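Local coordinates for calcium-regulated actin-bundling protein (Dictyostelium discoideum, PDB 4X3N) that binds and bundles actin filaments under calcium regulation and may contribute to the structure and reorganization of filopodia and pseudopodia during cell movement, at residues 107-110 with 114-117; 202-207 with 226-231; 188-193 with 277-282; 54-59 with 162-167. One frame throughout, in Å; residues are numbered along the deposited sequence.

From the N terminus, the first loop opens in the last part of helix 42-57 and closes about a hundred residues later, where contact 4 brings in the segment after helix 153-160. Contact 1 is nested inside it, a short closure between helices 96-111 and 116-121. The second long loop starts on helix 181-211 and closes at contact 3 on helix 273-290. Nested within that one, contact 2 joins the same helix 181-211 to the link between helices 220-227 and 232-255. The two large loops follow in series, with none crossing, and they meet where Trp277 CB of contact 3 packs on Trp54 CH2 of contact 4 at 3.4 Å.

Contact 1: residues 107-110 with 114-117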
loop_
_atom_site.group_PDB
_atom_site.type_symbol
_atom_site.label_atom_id
_atom_site.label_comp_id
_atom_site.label_asym_id
_atom_site.label_seq_id
_atom_site.Cartn_x
_atom_site.Cartn_y
_atom_site.Cartn_z
ATOM N N CYS A 107 1.012 24.902 4.427
ATOM C CA CYS A 107 1.932 25.953 4.791
ATOM C C CYS A 107 2.105 26.895 3.620
ATOM O O CYS A 107 2.148 28.085 3.820
ATOM C CB CYS A 107 3.298 25.374 5.187
ATOM S SG CYS A 107 3.343 24.422 6.725
ATOM N N LYS A 108 2.143 26.371 2.411
ATOM C CA LYS A 108 2.349 27.234 1.255
ATOM C C LYS A 108 1.125 28.124 1.064
ATOM O O LYS A 108 1.241 29.329 0.807
ATOM C CB LYS A 108 2.613 26.426 -0.003
ATOM C CG LYS A 108 3.165 27.250 -1.160
ATOM C CD LYS A 108 3.684 26.378 -2.304
ATOM C CE LYS A 108 2.536 25.756 -3.083
ATOM N NZ LYS A 108 2.792 25.695 -4.559
ATOM N N PHE A 109 -0.049 27.526 1.217
ATOM C CA PHE A 109 -1.288 28.265 1.076
ATOM C C PHE A 109 -1.343 29.424 2.062
ATOM O O PHE A 109 -1.536 30.554 1.674
ATOM C CB PHE A 109 -2.483 27.372 1.267
ATOM C CG PHE A 109 -3.789 28.111 1.187
ATOM C CD1 PHE A 109 -4.278 28.803 2.281
ATOM C CD2 PHE A 109 -4.524 28.125 0.004
ATOM C CE1 PHE A 109 -5.466 29.491 2.194
ATOM C CE2 PHE A 109 -5.742 28.777 -0.070
ATOM C CZ PHE A 109 -6.203 29.462 1.025
ATOM N N CYS A 110 -1.110 29.121 3.326
ATOM C CA CYS A 110 -1.194 30.100 4.417
ATOM C C CYS A 110 -0.100 31.167 4.398
ATOM O O CYS A 110 -0.245 32.210 5.072
ATOM C CB CYS A 110 -1.105 29.371 5.757
ATOM S SG CYS A 110 -2.587 28.401 6.137
ATOM N N LYS A 114 -1.589 36.551 -0.950
ATOM C CA LYS A 114 -2.932 36.403 -1.455
ATOM C C LYS A 114 -3.935 35.817 -0.421
ATOM O O LYS A 114 -5.128 35.995 -0.600
ATOM C CB LYS A 114 -2.846 35.491 -2.649
ATOM C CG LYS A 114 -4.139 35.221 -3.374
ATOM C CD LYS A 114 -3.790 34.580 -4.710
ATOM C CE LYS A 114 -4.816 33.551 -5.167
ATOM N NZ LYS A 114 -6.050 34.207 -5.653
ATOM N N ASN A 115 -3.469 35.123 0.635
ATOM C CA ASN A 115 -4.349 34.525 1.642
ATOM C C ASN A 115 -4.075 35.043 3.031
ATOM O O ASN A 115 -4.385 34.384 4.057
ATOM C CB ASN A 115 -4.163 33.000 1.683
ATOM C CG ASN A 115 -4.365 32.344 0.349
ATOM O OD1 ASN A 115 -5.281 32.690 -0.376
ATOM N ND2 ASN A 115 -3.510 31.376 0.016
ATOM N N LYS A 116 -3.512 36.227 3.124
ATOM C CA LYS A 116 -3.209 36.754 4.433
ATOM C C LYS A 116 -4.452 36.925 5.321
ATOM O O LYS A 116 -4.335 37.011 6.543
ATOM C CB LYS A 116 -2.421 38.058 4.323
ATOM C CG LYS A 116 -3.185 39.278 3.794
ATOM C CD LYS A 116 -2.227 40.397 3.371
ATOM C CE LYS A 116 -1.292 40.860 4.497
ATOM N NZ LYS A 116 -1.790 42.045 5.255
ATOM N N ASN A 117 -5.624 36.983 4.698
ATOM C CA ASN A 117 -6.892 37.031 5.422
ATOM C C ASN A 117 -7.067 35.782 6.291
ATOM O O ASN A 117 -7.268 35.858 7.508
ATOM C CB ASN A 117 -8.070 37.161 4.427
ATOM C CG ASN A 117 -9.401 36.709 5.016
ATOM O OD1 ASN A 117 -9.907 37.279 5.991
ATOM N ND2 ASN A 117 -9.972 35.676 4.420
#
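Asn115 lays its side-chain amide flat over the ring of Phe109, an amide-aromatic stack that closes the tight turn between helix 96-111 and helix 116-121. The two planes are 13° apart, and ND2 sits over the ring centre, 3.2 Å above the plane of Phe109. The same nitrogen donates to the backbone O of Phe109, with ND2 to O 2.7 Å and an almost straight N-H...O angle of 175°. One residue thus offers Asn115 both its face and its carbonyl. With CG beside the backbone N of Asn115, the amide turns back to the preceding helix; although Asn115 occupies the N-cap position of helix 116-121, its side chain makes no capping bond there. Further out, Val67 of helix 61-79 touches the Phe109 side chain and Phe63 of that helix touches Cys110, so the end of helix 96-111 is seated before the chain turns. Replacing Phe109 by alanine would probably leave the amide of Asn115 held by the backbone bond alone, freer to rock without the ring beneath it, and would take from Val67 its aromatic neighbour. Inside the turn, Asp112 OD1 accepts from Lys114 N. The bond at the centre keeps the amide plane: Phe109 O lies only 2° out of it, while ND2 stands above the plane of the Phe109 carbonyl.

Contact 2: residues 202-207 with 226-231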
loop_
_atom_site.group_PDB
_atom_site.type_symbol
_atom_site.label_atom_id
_atom_site.label_comp_id
_atom_site.label_asym_id
_atom_site.label_seq_id
_atom_site.Cartn_x
_atom_site.Cartn_y
_atom_site.Cartn_z
ATOM N N GLU A 202 -19.792 15.053 -16.193
ATOM C CA GLU A 202 -19.217 14.007 -17.101
ATOM C C GLU A 202 -19.780 14.127 -18.490
ATOM O O GLU A 202 -19.075 13.974 -19.505
ATOM C CB GLU A 202 -19.405 12.588 -16.529
ATOM C CG GLU A 202 -18.277 12.244 -15.545
ATOM C CD GLU A 202 -18.525 10.984 -14.740
ATOM O OE1 GLU A 202 -19.654 10.445 -14.861
ATOM O OE2 GLU A 202 -17.599 10.558 -13.992
ATOM N N GLU A 203 -21.054 14.382 -18.555
ATOM C CA GLU A 203 -21.658 14.593 -19.843
ATOM C C GLU A 203 -21.133 15.857 -20.566
ATOM O O GLU A 203 -21.038 15.881 -21.748
ATOM C CB GLU A 203 -23.129 14.783 -19.634
ATOM C CG GLU A 203 -23.902 15.249 -20.854
ATOM C CD GLU A 203 -23.991 14.181 -21.910
ATOM O OE1 GLU A 203 -23.326 13.125 -21.798
ATOM O OE2 GLU A 203 -24.704 14.415 -22.907
ATOM N N LYS A 204 -20.953 16.948 -19.847
ATOM C CA LYS A 204 -20.333 18.122 -20.402
ATOM C C LYS A 204 -19.006 17.747 -21.027
ATOM O O LYS A 204 -18.746 18.097 -22.171
ATOM C CB LYS A 204 -20.097 19.106 -19.285
ATOM C CG LYS A 204 -20.402 20.504 -19.673
ATOM C CD LYS A 204 -19.927 21.494 -18.622
ATOM C CE LYS A 204 -21.076 22.394 -18.310
ATOM N NZ LYS A 204 -20.626 23.374 -17.295
ATOM N N ALA A 205 -18.172 17.012 -20.282
ATOM C CA ALA A 205 -16.865 16.617 -20.751
ATOM C C ALA A 205 -16.877 15.594 -21.857
ATOM O O ALA A 205 -15.966 15.578 -22.700
ATOM C CB ALA A 205 -15.990 16.137 -19.626
ATOM N N ARG A 206 -17.891 14.746 -21.857
ATOM C CA ARG A 206 -18.094 13.839 -22.950
ATOM C C ARG A 206 -18.294 14.672 -24.203
ATOM O O ARG A 206 -17.590 14.493 -25.194
ATOM C CB ARG A 206 -19.354 12.971 -22.756
ATOM C CG ARG A 206 -19.266 11.603 -23.428
ATOM C CD ARG A 206 -20.510 11.179 -24.235
ATOM N NE ARG A 206 -21.749 11.882 -23.963
ATOM C CZ ARG A 206 -22.683 12.179 -24.874
ATOM N NH1 ARG A 206 -22.574 11.833 -26.126
ATOM N NH2 ARG A 206 -23.756 12.838 -24.538
ATOM N N LEU A 207 -19.278 15.551 -24.156
ATOM C CA LEU A 207 -19.609 16.383 -25.297
ATOM C C LEU A 207 -18.450 17.285 -25.750
ATOM O O LEU A 207 -18.221 17.464 -26.946
ATOM C CB LEU A 207 -20.806 17.252 -24.981
ATOM C CG LEU A 207 -22.081 16.504 -24.657
ATOM C CD1 LEU A 207 -23.155 17.504 -24.278
ATOM C CD2 LEU A 207 -22.508 15.603 -25.811
ATOM N N ALA A 226 -23.851 23.386 -26.079
ATOM C CA ALA A 226 -24.391 24.732 -25.983
ATOM C C ALA A 226 -25.707 24.729 -25.255
ATOM O O ALA A 226 -26.028 25.671 -24.562
ATOM C CB ALA A 226 -24.571 25.336 -27.382
ATOM N N GLN A 227 -26.485 23.671 -25.412
ATOM C CA GLN A 227 -27.814 23.637 -24.818
ATOM C C GLN A 227 -27.865 22.992 -23.403
ATOM O O GLN A 227 -28.926 22.938 -22.760
ATOM C CB GLN A 227 -28.741 22.900 -25.773
ATOM C CG GLN A 227 -30.210 23.245 -25.560
ATOM C CD GLN A 227 -30.551 24.689 -25.933
ATOM O OE1 GLN A 227 -30.762 24.998 -27.104
ATOM N NE2 GLN A 227 -30.631 25.567 -24.936
ATOM N N ILE A 228 -26.704 22.564 -22.908
ATOM C CA ILE A 228 -26.645 21.585 -21.822
ATOM C C ILE A 228 -27.422 21.954 -20.592
ATOM O O ILE A 228 -27.987 21.079 -19.937
ATOM C CB ILE A 228 -25.193 21.262 -21.403
ATOM C CG1 ILE A 228 -25.180 20.012 -20.550
ATOM C CG2 ILE A 228 -24.560 22.434 -20.655
ATOM C CD1 ILE A 228 -23.834 19.379 -20.446
ATOM N N ASP A 229 -27.480 23.225 -20.257
ATOM C CA ASP A 229 -28.164 23.601 -19.035
ATOM C C ASP A 229 -29.681 23.687 -19.121
ATOM O O ASP A 229 -30.325 24.073 -18.174
ATOM C CB ASP A 229 -27.601 24.894 -18.524
ATOM C CG ASP A 229 -26.186 24.746 -18.110
ATOM O OD1 ASP A 229 -25.774 23.630 -17.703
ATOM O OD2 ASP A 229 -25.466 25.748 -18.187
ATOM N N SER A 230 -30.251 23.311 -20.252
ATOM C CA SER A 230 -31.678 23.133 -20.309
ATOM C C SER A 230 -31.906 21.646 -20.591
ATOM O O SER A 230 -32.994 21.220 -20.934
ATOM C CB SER A 230 -32.259 24.068 -21.402
ATOM O OG SER A 230 -31.570 23.898 -22.641
ATOM N N GLY A 231 -30.864 20.841 -20.417
ATOM C CA GLY A 231 -30.962 19.389 -20.616
ATOM C C GLY A 231 -31.383 18.640 -19.365
ATOM O O GLY A 231 -31.602 19.218 -18.326
#
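Ile228 extends toward helix 181-211 because CG1 and then CD1 both run anti (chi1 -166°, chi2 162°), an extended chain whose CD1 reaches Lys204, Glu203 and Leu207. It rests most closely on Lys204, 3.7 Å from Lys204 CG, and the two side chains cross at about a right angle. CD1 also meets Glu203 CG at 4.2 Å and Leu207 CD1 at 4.3 Å, and so rests against three residues of about one turn of the helix. Ile228 CG2 adds a looser touch, 4.2 Å from Lys204 CE. Glu203 is bent at chi2 (70°), which turns its carboxylate away from the methylene contact and into a salt bridge with Arg206 one turn on, where Arg206 NE donates to Glu203 OE1 at 3.0 Å. An alanine in place of Glu203 would probably strip Ile228 CD1 of one methylene neighbour and leave the Arg206 guanidinium without its close carboxylate partner. The 227-230 turn is closed by Ser230 OG, which donates to Gln227 O at 2.8 Å, and by Ser230 N on the same carbonyl. Tyr200 OH bonds Asp229 OD1 and, weakly, Lys204 NZ. Both segments belong to the F-actin bundling C-terminal family region, where the chain folds back from helix 181-211 through helix 220-227. Ile228 stands in the short link between helices 220-227 and 232-255, with Leu207 also packed on Met224 and Leu225 of the first and Glu203 on Leu233 of the second.

Contact 3: residues 188-193 with 277-282; sequences LALEEV and WWMNRD
Asp282, whose OD2 lies against Leu190, has its other carboxylate oxygen, OD1, hydrogen-bonded to Tyr65 OH of helix 61-79. The carboxylate is thereby tied to a third helix, while OD2 keeps a weak, long ion pair with Lys286 and is 3.9 Å from Leu190 CD2. A chi1 of -166° swings the Asp282 carboxylate out beside that methyl, the two side chains running past each other in opposite directions. Leu190 carries the apolar half. It meets Met279 at an oblique angle, with CD1 3.7 Å from Met279 CB and as near to Met279 CG, and it also touches the backbone O of Met279. Helices 181-211 and 273-290 thus pack side by side, their segments running in the same general direction, with Leu190 set between Met279 and Asp282, three residues apart. Helix 232-255 completes the layer: Val248 also touches Leu190, and Leu241 and Ala244 lie against Val193. Trp278 meets Tyr65 and Trp69 edge-to-face, and Arg281 NE forms a salt bridge to Glu62 OE1.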
loop_
_atom_site.group_PDB
_atom_site.type_symbol
_atom_site.label_atom_id
_atom_site.label_comp_id
_atom_site.label_asym_id
_atom_site.label_seq_id
_atom_site.Cartn_x
_atom_site.Cartn_y
_atom_site.Cartn_z
ATOM N N LEU A 188 -27.104 12.867 3.156
ATOM C CA LEU A 188 -27.279 12.054 1.962
ATOM C C LEU A 188 -27.936 12.806 0.839
ATOM O O LEU A 188 -27.637 12.538 -0.322
ATOM C CB LEU A 188 -28.102 10.796 2.273
ATOM C CG LEU A 188 -27.434 9.851 3.259
ATOM C CD1 LEU A 188 -28.400 8.724 3.671
ATOM C CD2 LEU A 188 -26.175 9.307 2.636
ATOM N N ALA A 189 -28.818 13.745 1.144
ATOM C CA ALA A 189 -29.325 14.589 0.091
ATOM C C ALA A 189 -28.216 15.441 -0.546
ATOM O O ALA A 189 -28.161 15.666 -1.761
ATOM C CB ALA A 189 -30.424 15.486 0.639
ATOM N N LEU A 190 -27.343 15.970 0.293
ATOM C CA LEU A 190 -26.145 16.644 -0.224
ATOM C C LEU A 190 -25.260 15.701 -1.069
ATOM O O LEU A 190 -24.791 16.091 -2.115
ATOM C CB LEU A 190 -25.378 17.317 0.907
ATOM C CG LEU A 190 -25.993 18.642 1.408
ATOM C CD1 LEU A 190 -25.512 19.046 2.782
ATOM C CD2 LEU A 190 -25.813 19.764 0.423
ATOM N N GLU A 191 -25.095 14.444 -0.671
ATOM C CA GLU A 191 -24.289 13.535 -1.440
ATOM C C GLU A 191 -24.985 13.267 -2.781
ATOM O O GLU A 191 -24.345 13.097 -3.807
ATOM C CB GLU A 191 -23.984 12.225 -0.688
ATOM C CG GLU A 191 -23.262 11.202 -1.546
ATOM C CD GLU A 191 -21.982 11.748 -2.239
ATOM O OE1 GLU A 191 -21.344 12.704 -1.696
ATOM O OE2 GLU A 191 -21.616 11.232 -3.340
ATOM N N GLU A 192 -26.298 13.230 -2.786
ATOM C CA GLU A 192 -26.994 13.080 -4.048
ATOM C C GLU A 192 -26.761 14.330 -4.977
ATOM O O GLU A 192 -26.699 14.196 -6.169
ATOM C CB GLU A 192 -28.464 12.806 -3.747
ATOM C CG GLU A 192 -29.396 12.889 -4.937
ATOM C CD GLU A 192 -29.145 11.832 -5.975
ATOM O OE1 GLU A 192 -28.626 10.791 -5.594
ATOM O OE2 GLU A 192 -29.455 12.077 -7.162
ATOM N N VAL A 193 -26.612 15.537 -4.448
ATOM C CA VAL A 193 -26.180 16.623 -5.289
ATOM C C VAL A 193 -24.817 16.317 -5.910
ATOM O O VAL A 193 -24.604 16.595 -7.088
ATOM C CB VAL A 193 -26.114 17.959 -4.551
ATOM C CG1 VAL A 193 -25.547 19.046 -5.435
ATOM C CG2 VAL A 193 -27.463 18.374 -3.988
ATOM N N TRP A 277 -23.823 23.462 10.826
ATOM C CA TRP A 277 -23.014 24.459 10.139
ATOM C C TRP A 277 -22.430 23.896 8.803
ATOM O O TRP A 277 -22.408 24.570 7.772
ATOM C CB TRP A 277 -21.868 24.939 11.070
ATOM C CG TRP A 277 -20.966 26.007 10.428
ATOM C CD1 TRP A 277 -21.070 27.384 10.572
ATOM C CD2 TRP A 277 -19.854 25.794 9.555
ATOM N NE1 TRP A 277 -20.088 28.013 9.850
ATOM C CE2 TRP A 277 -19.344 27.068 9.198
ATOM C CE3 TRP A 277 -19.252 24.653 9.012
ATOM C CZ2 TRP A 277 -18.262 27.224 8.323
ATOM C CZ3 TRP A 277 -18.171 24.806 8.160
ATOM C CH2 TRP A 277 -17.687 26.089 7.822
ATOM N N TRP A 278 -21.930 22.656 8.827
ATOM C CA TRP A 278 -21.213 22.119 7.642
ATOM C C TRP A 278 -22.171 21.958 6.487
ATOM O O TRP A 278 -21.903 22.334 5.361
ATOM C CB TRP A 278 -20.608 20.748 7.983
ATOM C CG TRP A 278 -19.702 20.218 6.931
ATOM C CD1 TRP A 278 -20.064 19.465 5.815
ATOM C CD2 TRP A 278 -18.284 20.358 6.864
ATOM N NE1 TRP A 278 -18.972 19.119 5.127
ATOM C CE2 TRP A 278 -17.857 19.658 5.729
ATOM C CE3 TRP A 278 -17.321 20.979 7.673
ATOM C CZ2 TRP A 278 -16.506 19.604 5.351
ATOM C CZ3 TRP A 278 -15.974 20.908 7.300
ATOM C CH2 TRP A 278 -15.583 20.215 6.180
ATOM N N MET A 279 -23.316 21.386 6.793
ATOM C CA MET A 279 -24.293 21.143 5.734
ATOM C C MET A 279 -24.791 22.418 5.114
ATOM O O MET A 279 -24.934 22.510 3.920
ATOM C CB MET A 279 -25.459 20.325 6.292
ATOM C CG MET A 279 -25.074 18.877 6.495
ATOM S SD MET A 279 -26.486 17.818 6.858
ATOM C CE MET A 279 -27.354 18.779 8.154
ATOM N N ASN A 280 -25.016 23.439 5.923
ATOM C CA ASN A 280 -25.388 24.777 5.377
ATOM C C ASN A 280 -24.295 25.376 4.583
ATOM O O ASN A 280 -24.507 25.862 3.500
ATOM C CB ASN A 280 -25.872 25.709 6.493
ATOM C CG ASN A 280 -27.339 25.427 6.898
ATOM O OD1 ASN A 280 -28.245 25.912 6.268
ATOM N ND2 ASN A 280 -27.553 24.624 7.914
ATOM N N ARG A 281 -23.084 25.360 5.108
ATOM C CA ARG A 281 -21.958 25.797 4.296
ATOM C C ARG A 281 -21.827 25.127 2.938
ATOM O O ARG A 281 -21.515 25.756 1.908
ATOM C CB ARG A 281 -20.665 25.547 5.078
ATOM C CG ARG A 281 -19.440 26.144 4.441
ATOM C CD ARG A 281 -19.534 27.666 4.447
ATOM N NE ARG A 281 -18.340 28.244 3.861
ATOM C CZ ARG A 281 -18.079 28.293 2.549
ATOM N NH1 ARG A 281 -18.937 27.803 1.667
ATOM N NH2 ARG A 281 -16.923 28.832 2.113
ATOM N N ASP A 282 -22.028 23.826 2.946
ATOM C CA ASP A 282 -21.811 23.015 1.754
ATOM C C ASP A 282 -22.921 23.277 0.729
ATOM O O ASP A 282 -22.668 23.499 -0.462
ATOM C CB ASP A 282 -21.772 21.584 2.220
ATOM C CG ASP A 282 -21.234 20.664 1.186
ATOM O OD1 ASP A 282 -20.108 20.940 0.738
ATOM O OD2 ASP A 282 -21.901 19.658 0.871
#

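Contact 4: residues 54-59 with 162-167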
loop_
_atom_site.group_PDB
_atom_site.type_symbol
_atom_site.label_atom_id
_atom_site.label_comp_id
_atom_site.label_asym_id
_atom_site.label_seq_id
_atom_site.Cartn_x
_atom_site.Cartn_y
_atom_site.Cartn_z
ATOM N N TRP A 54 -17.477 22.124 19.184
ATOM C CA TRP A 54 -18.092 23.333 18.643
ATOM C C TRP A 54 -17.894 24.557 19.598
ATOM O O TRP A 54 -17.627 25.675 19.133
ATOM C CB TRP A 54 -19.609 23.085 18.342
ATOM C CG TRP A 54 -20.181 24.145 17.484
ATOM C CD1 TRP A 54 -21.114 25.105 17.846
ATOM C CD2 TRP A 54 -19.835 24.412 16.135
ATOM N NE1 TRP A 54 -21.333 25.939 16.798
ATOM C CE2 TRP A 54 -20.571 25.528 15.729
ATOM C CE3 TRP A 54 -18.923 23.843 15.242
ATOM C CZ2 TRP A 54 -20.461 26.063 14.457
ATOM C CZ3 TRP A 54 -18.823 24.369 13.963
ATOM C CH2 TRP A 54 -19.580 25.457 13.577
ATOM N N ALA A 55 -17.972 24.333 20.909
ATOM C CA ALA A 55 -17.932 25.442 21.869
ATOM C C ALA A 55 -16.589 26.096 21.745
ATOM O O ALA A 55 -16.495 27.307 21.818
ATOM C CB ALA A 55 -18.159 24.984 23.292
ATOM N N GLU A 56 -15.567 25.299 21.498
ATOM C CA GLU A 56 -14.214 25.794 21.434
ATOM C C GLU A 56 -13.718 26.183 20.087
ATOM O O GLU A 56 -12.762 26.952 19.984
ATOM C CB GLU A 56 -13.269 24.706 21.950
ATOM C CG GLU A 56 -13.449 24.287 23.402
ATOM C CD GLU A 56 -14.544 23.269 23.611
ATOM O OE1 GLU A 56 -15.139 22.737 22.643
ATOM O OE2 GLU A 56 -14.762 22.943 24.786
ATOM N N VAL A 57 -14.262 25.589 19.015
ATOM C CA VAL A 57 -13.587 25.694 17.700
ATOM C C VAL A 57 -14.411 26.320 16.601
ATOM O O VAL A 57 -13.878 26.561 15.525
ATOM C CB VAL A 57 -13.007 24.310 17.213
ATOM C CG1 VAL A 57 -14.032 23.478 16.493
ATOM C CG2 VAL A 57 -11.757 24.511 16.354
ATOM N N SER A 58 -15.656 26.685 16.916
ATOM C CA SER A 58 -16.613 27.125 15.912
ATOM C C SER A 58 -16.079 28.224 14.992
ATOM O O SER A 58 -16.410 28.284 13.788
ATOM C CB SER A 58 -17.928 27.619 16.597
ATOM O OG SER A 58 -17.734 28.822 17.330
ATOM N N LYS A 59 -15.249 29.104 15.540
ATOM C CA LYS A 59 -14.752 30.216 14.716
ATOM C C LYS A 59 -13.691 29.828 13.709
ATOM O O LYS A 59 -13.400 30.624 12.781
ATOM C CB LYS A 59 -14.232 31.318 15.621
ATOM C CG LYS A 59 -15.305 31.946 16.528
ATOM C CD LYS A 59 -14.679 32.752 17.691
ATOM C CE LYS A 59 -13.636 33.756 17.175
ATOM N NZ LYS A 59 -13.264 34.884 18.080
ATOM N N LYS A 162 -4.644 21.174 19.351
ATOM C CA LYS A 162 -4.287 20.490 20.555
ATOM C C LYS A 162 -4.297 21.344 21.851
ATOM O O LYS A 162 -4.331 20.752 22.951
ATOM C CB LYS A 162 -2.924 19.792 20.444
ATOM C CG LYS A 162 -1.711 20.747 20.401
ATOM C CD LYS A 162 -0.437 20.014 20.081
ATOM C CE LYS A 162 0.673 20.985 19.701
ATOM N NZ LYS A 162 1.064 21.706 20.928
ATOM N N ASP A 163 -4.317 22.672 21.751
ATOM C CA ASP A 163 -4.515 23.539 22.969
ATOM C C ASP A 163 -5.799 23.151 23.711
ATOM O O ASP A 163 -5.955 23.430 24.874
ATOM C CB ASP A 163 -4.709 25.014 22.602
ATOM C CG ASP A 163 -3.531 25.614 21.882
ATOM O OD1 ASP A 163 -2.365 25.137 22.094
ATOM O OD2 ASP A 163 -3.805 26.590 21.082
ATOM N N PHE A 164 -6.767 22.526 23.042
ATOM C CA PHE A 164 -7.930 22.033 23.773
ATOM C C PHE A 164 -8.400 20.619 23.404
ATOM O O PHE A 164 -9.107 20.065 24.188
ATOM C CB PHE A 164 -9.150 22.973 23.648
ATOM C CG PHE A 164 -9.554 23.223 22.257
ATOM C CD1 PHE A 164 -10.348 22.308 21.593
ATOM C CD2 PHE A 164 -9.131 24.356 21.610
ATOM C CE1 PHE A 164 -10.673 22.531 20.284
ATOM C CE2 PHE A 164 -9.430 24.561 20.294
ATOM C CZ PHE A 164 -10.214 23.644 19.628
ATOM N N ALA A 165 -7.996 20.095 22.244
ATOM C CA ALA A 165 -8.458 18.827 21.717
ATOM C C ALA A 165 -7.405 17.739 21.927
ATOM O O ALA A 165 -6.195 18.040 21.926
ATOM C CB ALA A 165 -8.742 19.006 20.250
ATOM N N ASN A 166 -7.858 16.494 22.166
ATOM C CA ASN A 166 -6.959 15.410 22.201
ATOM C C ASN A 166 -7.731 14.140 22.052
ATOM O O ASN A 166 -8.957 14.151 22.173
ATOM C CB ASN A 166 -6.120 15.448 23.486
ATOM C CG ASN A 166 -6.948 15.301 24.703
ATOM O OD1 ASN A 166 -7.399 14.206 25.064
ATOM N ND2 ASN A 166 -7.155 16.388 25.364
ATOM N N PRO A 167 -7.056 13.035 21.765
ATOM C CA PRO A 167 -7.880 11.885 21.327
ATOM C C PRO A 167 -8.845 11.320 22.387
ATOM O O PRO A 167 -10.003 10.914 22.095
ATOM C CB PRO A 167 -6.808 10.848 20.974
ATOM C CG PRO A 167 -5.718 11.654 20.470
ATOM C CD PRO A 167 -5.646 12.840 21.410
#
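The segment that follows helix 153-160, the helix carrying calcium ligand Glu155, packs through Phe164 against Glu56 and Val57 in the last part of helix 42-57. Glu56 CB lies over one face of the Phe164 ring, 3.8 Å from its centroid and only 10° off the normal, a CH-pi contact. Val57 comes to the edge instead, near the ring plane, with CG2 3.7 Å from Phe164 CZ. Phe164 points its CG between the backbone N and the carbonyl carbon (chi1 57°), the turn that carries the ring across to the helix. CB and CG of Glu56 lie by the ring, and the bend at chi2 (83°) turns the carboxylate away: OE1 forms a salt bridge with Arg173 NH1 of helix 167-174. In sequence this loop comes after the EF-hand-like calcium site, where Asp144, Asn146, Asp148, Arg150 and Glu155 surround the ion; the contact thus joins helix 42-57 to the element leaving that site. Phe164 also meets the ring of Tyr53, the planes strongly inclined, and Val57 is buried against Phe49, Leu50 and Tyr161. Just beyond, Asn166 OD1 caps helix 167-174 by accepting from Asp169 N. Helix 42-57 is kinked here, the N atoms of Ala55 and Glu56 lacking a bond to the turn before, and Val57 N bonds Trp54 O only weakly, at 3.4 Å.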